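Local coordinates for protein hypothetical NUDIX hydrolase (Listeria monocytogenes, PDB 3SON) that probably hydrolyses a nucleoside diphosphate linked to another moiety, as a calcium-binding member of the MutT/Nudix family whose substrate is not established, at residues Y67-I75 with S129-L137. Residues are numbered along the deposited sequence; the frame is centred on the assembly and turned at random.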
# COMPACT_ATOMS: atom_id res chain seq x y z
N TYR A 67 -13.17 -13.11 -6.64
CA TYR A 67 -13.56 -12.61 -5.33
C TYR A 67 -12.91 -11.29 -5.08
O TYR A 67 -11.84 -11.07 -5.58
CB TYR A 67 -13.08 -13.59 -4.29
CG TYR A 67 -13.71 -14.92 -4.40
CD1 TYR A 67 -13.12 -15.93 -5.15
CD2 TYR A 67 -14.92 -15.19 -3.77
CE1 TYR A 67 -13.71 -17.17 -5.24
CE2 TYR A 67 -15.53 -16.41 -3.87
CZ TYR A 67 -14.93 -17.41 -4.59
OH TYR A 67 -15.54 -18.66 -4.68
N SER A 68 -13.59 -10.43 -4.32
CA SER A 68 -13.07 -9.13 -3.93
C SER A 68 -12.34 -9.11 -2.61
O SER A 68 -12.70 -9.80 -1.65
CB SER A 68 -14.18 -8.14 -3.82
OG SER A 68 -14.90 -8.09 -5.01
N LEU A 69 -11.29 -8.28 -2.57
CA LEU A 69 -10.53 -8.05 -1.32
C LEU A 69 -10.66 -6.56 -0.95
O LEU A 69 -10.82 -5.72 -1.85
CB LEU A 69 -9.09 -8.42 -1.52
CG LEU A 69 -8.78 -9.90 -1.76
CD1 LEU A 69 -7.34 -10.19 -2.06
CD2 LEU A 69 -9.25 -10.71 -0.54
N ASP A 70 -10.64 -6.26 0.34
CA ASP A 70 -10.58 -4.87 0.86
C ASP A 70 -9.20 -4.21 0.75
O ASP A 70 -9.11 -3.00 0.75
CB ASP A 70 -10.99 -4.82 2.34
CG ASP A 70 -12.41 -5.21 2.56
OD1 ASP A 70 -13.28 -4.67 1.84
OD2 ASP A 70 -12.66 -6.02 3.50
N SER A 71 -8.15 -4.98 0.64
CA SER A 71 -6.82 -4.39 0.60
C SER A 71 -6.67 -3.50 -0.62
O SER A 71 -7.00 -3.90 -1.71
CB SER A 71 -5.71 -5.47 0.65
OG SER A 71 -5.69 -6.17 1.86
N HIS A 72 -6.21 -2.29 -0.39
CA HIS A 72 -6.01 -1.33 -1.44
C HIS A 72 -4.76 -0.54 -1.19
O HIS A 72 -4.43 -0.27 -0.03
CB HIS A 72 -7.29 -0.44 -1.51
CG HIS A 72 -7.06 0.92 -2.09
ND1 HIS A 72 -6.21 1.80 -1.54
CD2 HIS A 72 -7.61 1.54 -3.21
CE1 HIS A 72 -6.18 2.92 -2.28
NE2 HIS A 72 -7.06 2.77 -3.30
N ALA A 73 -4.05 -0.14 -2.24
CA ALA A 73 -2.85 0.71 -2.13
C ALA A 73 -2.71 1.74 -3.27
O ALA A 73 -3.27 1.59 -4.31
CB ALA A 73 -1.58 -0.14 -2.08
N SER A 74 -2.00 2.82 -3.02
CA SER A 74 -1.75 3.80 -4.06
C SER A 74 -0.42 3.46 -4.66
O SER A 74 0.46 2.92 -3.98
CB SER A 74 -1.79 5.21 -3.45
OG SER A 74 -3.06 5.44 -2.88
N ILE A 75 -0.25 3.69 -5.94
CA ILE A 75 1.04 3.47 -6.59
C ILE A 75 1.44 4.72 -7.32
O ILE A 75 0.60 5.34 -7.95
CB ILE A 75 0.97 2.33 -7.63
CG1 ILE A 75 0.45 1.03 -7.04
CG2 ILE A 75 2.34 2.05 -8.23
CD1 ILE A 75 0.16 0.00 -8.13
N SER A 129 2.18 -3.94 -0.40
CA SER A 129 0.80 -4.00 -0.90
C SER A 129 0.29 -5.43 -1.26
O SER A 129 -0.83 -5.86 -0.95
CB SER A 129 0.60 -3.03 -2.07
OG SER A 129 1.04 -3.56 -3.31
N ASN A 130 1.14 -6.19 -1.92
CA ASN A 130 0.85 -7.58 -2.26
C ASN A 130 0.81 -8.57 -1.07
O ASN A 130 -0.11 -9.42 -0.99
CB ASN A 130 1.90 -8.08 -3.23
CG ASN A 130 1.99 -7.27 -4.50
OD1 ASN A 130 1.32 -6.19 -4.72
ND2 ASN A 130 2.85 -7.77 -5.38
N LYS A 131 1.71 -8.39 -0.13
CA LYS A 131 1.76 -9.12 1.07
C LYS A 131 0.52 -8.87 1.89
O LYS A 131 -0.03 -9.82 2.51
CB LYS A 131 3.03 -8.73 1.83
CG LYS A 131 4.28 -9.11 1.03
CD LYS A 131 5.50 -8.90 1.90
CE LYS A 131 6.78 -9.13 1.11
NZ LYS A 131 8.00 -8.82 1.91
N THR A 132 0.10 -7.60 1.95
CA THR A 132 -1.10 -7.23 2.69
C THR A 132 -2.35 -7.87 2.08
O THR A 132 -3.14 -8.48 2.83
CB THR A 132 -1.27 -5.73 2.81
OG1 THR A 132 -0.16 -5.22 3.58
CG2 THR A 132 -2.63 -5.35 3.52
N ALA A 133 -2.51 -7.77 0.76
CA ALA A 133 -3.62 -8.46 0.05
C ALA A 133 -3.62 -10.00 0.30
O ALA A 133 -4.70 -10.66 0.59
CB ALA A 133 -3.59 -8.10 -1.46
N LEU A 134 -2.43 -10.57 0.34
CA LEU A 134 -2.31 -12.01 0.49
C LEU A 134 -2.71 -12.41 1.91
O LEU A 134 -3.39 -13.39 2.09
CB LEU A 134 -0.90 -12.49 0.16
CG LEU A 134 -0.70 -14.00 0.31
CD1 LEU A 134 -1.61 -14.71 -0.64
CD2 LEU A 134 0.75 -14.41 0.04
N TYR A 135 -2.27 -11.63 2.90
CA TYR A 135 -2.68 -11.85 4.30
C TYR A 135 -4.20 -11.91 4.43
O TYR A 135 -4.78 -12.82 5.07
CB TYR A 135 -2.12 -10.73 5.20
CG TYR A 135 -2.69 -10.77 6.55
CD1 TYR A 135 -2.27 -11.71 7.46
CD2 TYR A 135 -3.72 -9.92 6.90
CE1 TYR A 135 -2.87 -11.79 8.73
CE2 TYR A 135 -4.30 -10.00 8.14
CZ TYR A 135 -3.88 -10.94 9.04
OH TYR A 135 -4.49 -10.99 10.30
N GLU A 136 -4.84 -10.87 3.92
CA GLU A 136 -6.32 -10.79 3.96
C GLU A 136 -6.95 -12.04 3.30
O GLU A 136 -7.85 -12.66 3.82
CB GLU A 136 -6.79 -9.52 3.26
CG GLU A 136 -8.31 -9.48 3.26
CD GLU A 136 -8.92 -8.35 2.45
OE1 GLU A 136 -8.17 -7.45 1.93
OE2 GLU A 136 -10.17 -8.41 2.28
N LEU A 137 -6.53 -12.34 2.08
CA LEU A 137 -7.04 -13.54 1.40
C LEU A 137 -6.91 -14.82 2.26
O LEU A 137 -7.84 -15.64 2.36
CB LEU A 137 -6.32 -13.75 0.06
CG LEU A 137 -6.70 -15.02 -0.75
CD1 LEU A 137 -8.22 -15.18 -0.90
CD2 LEU A 137 -5.92 -15.16 -2.08
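The carboxylate of E136 grips the backbone of the strand at D70 and S71 with both oxygens. D70 departs from extended geometry, and this local break turns both successive N-H groups to E136. OE2 takes the amide N of D70 at 2.9 Å through its syn lone pair, in a nearly straight bond (164° at the hydrogen). OE1 turns its own syn lone pair to the amide N of S71 at 2.8 Å, a more bent bond (133°). On its anti side OE1 receives the OG of S71, also at 2.8 Å. These three bonds fix the rotation of the carboxylate. E136 reaches the strand because CG stands anti to its backbone N (chi1 178°) and the chain runs on extended.

L69 lies alongside the E136 side chain, pointing the other way; its CD2 lies 3.8 Å from the E136 CD, while CD1 packs against CB of A133 (4.3 Å). The backbones come nearest where S71 faces A133 (CA to CA 5.2 Å), both residues being small. A73 and S129 continue this packing, their CB atoms 3.6 Å apart. The D70 and E136 carboxylates come near each other, a proximity that R140 probably offsets by bridging both; K147 pairs with the other D70 oxygen.

Segment 129-137 runs antiparallel to 67-75, the two axes approaching to 8.0 Å. Helix 128-142 packs on the Nudix sheet, where A133 and L137 also meet strands 7-15 and 87-96. Strand 66-76 pairs with strand 87-96, and its H72 stacks on H72 of the second subunit.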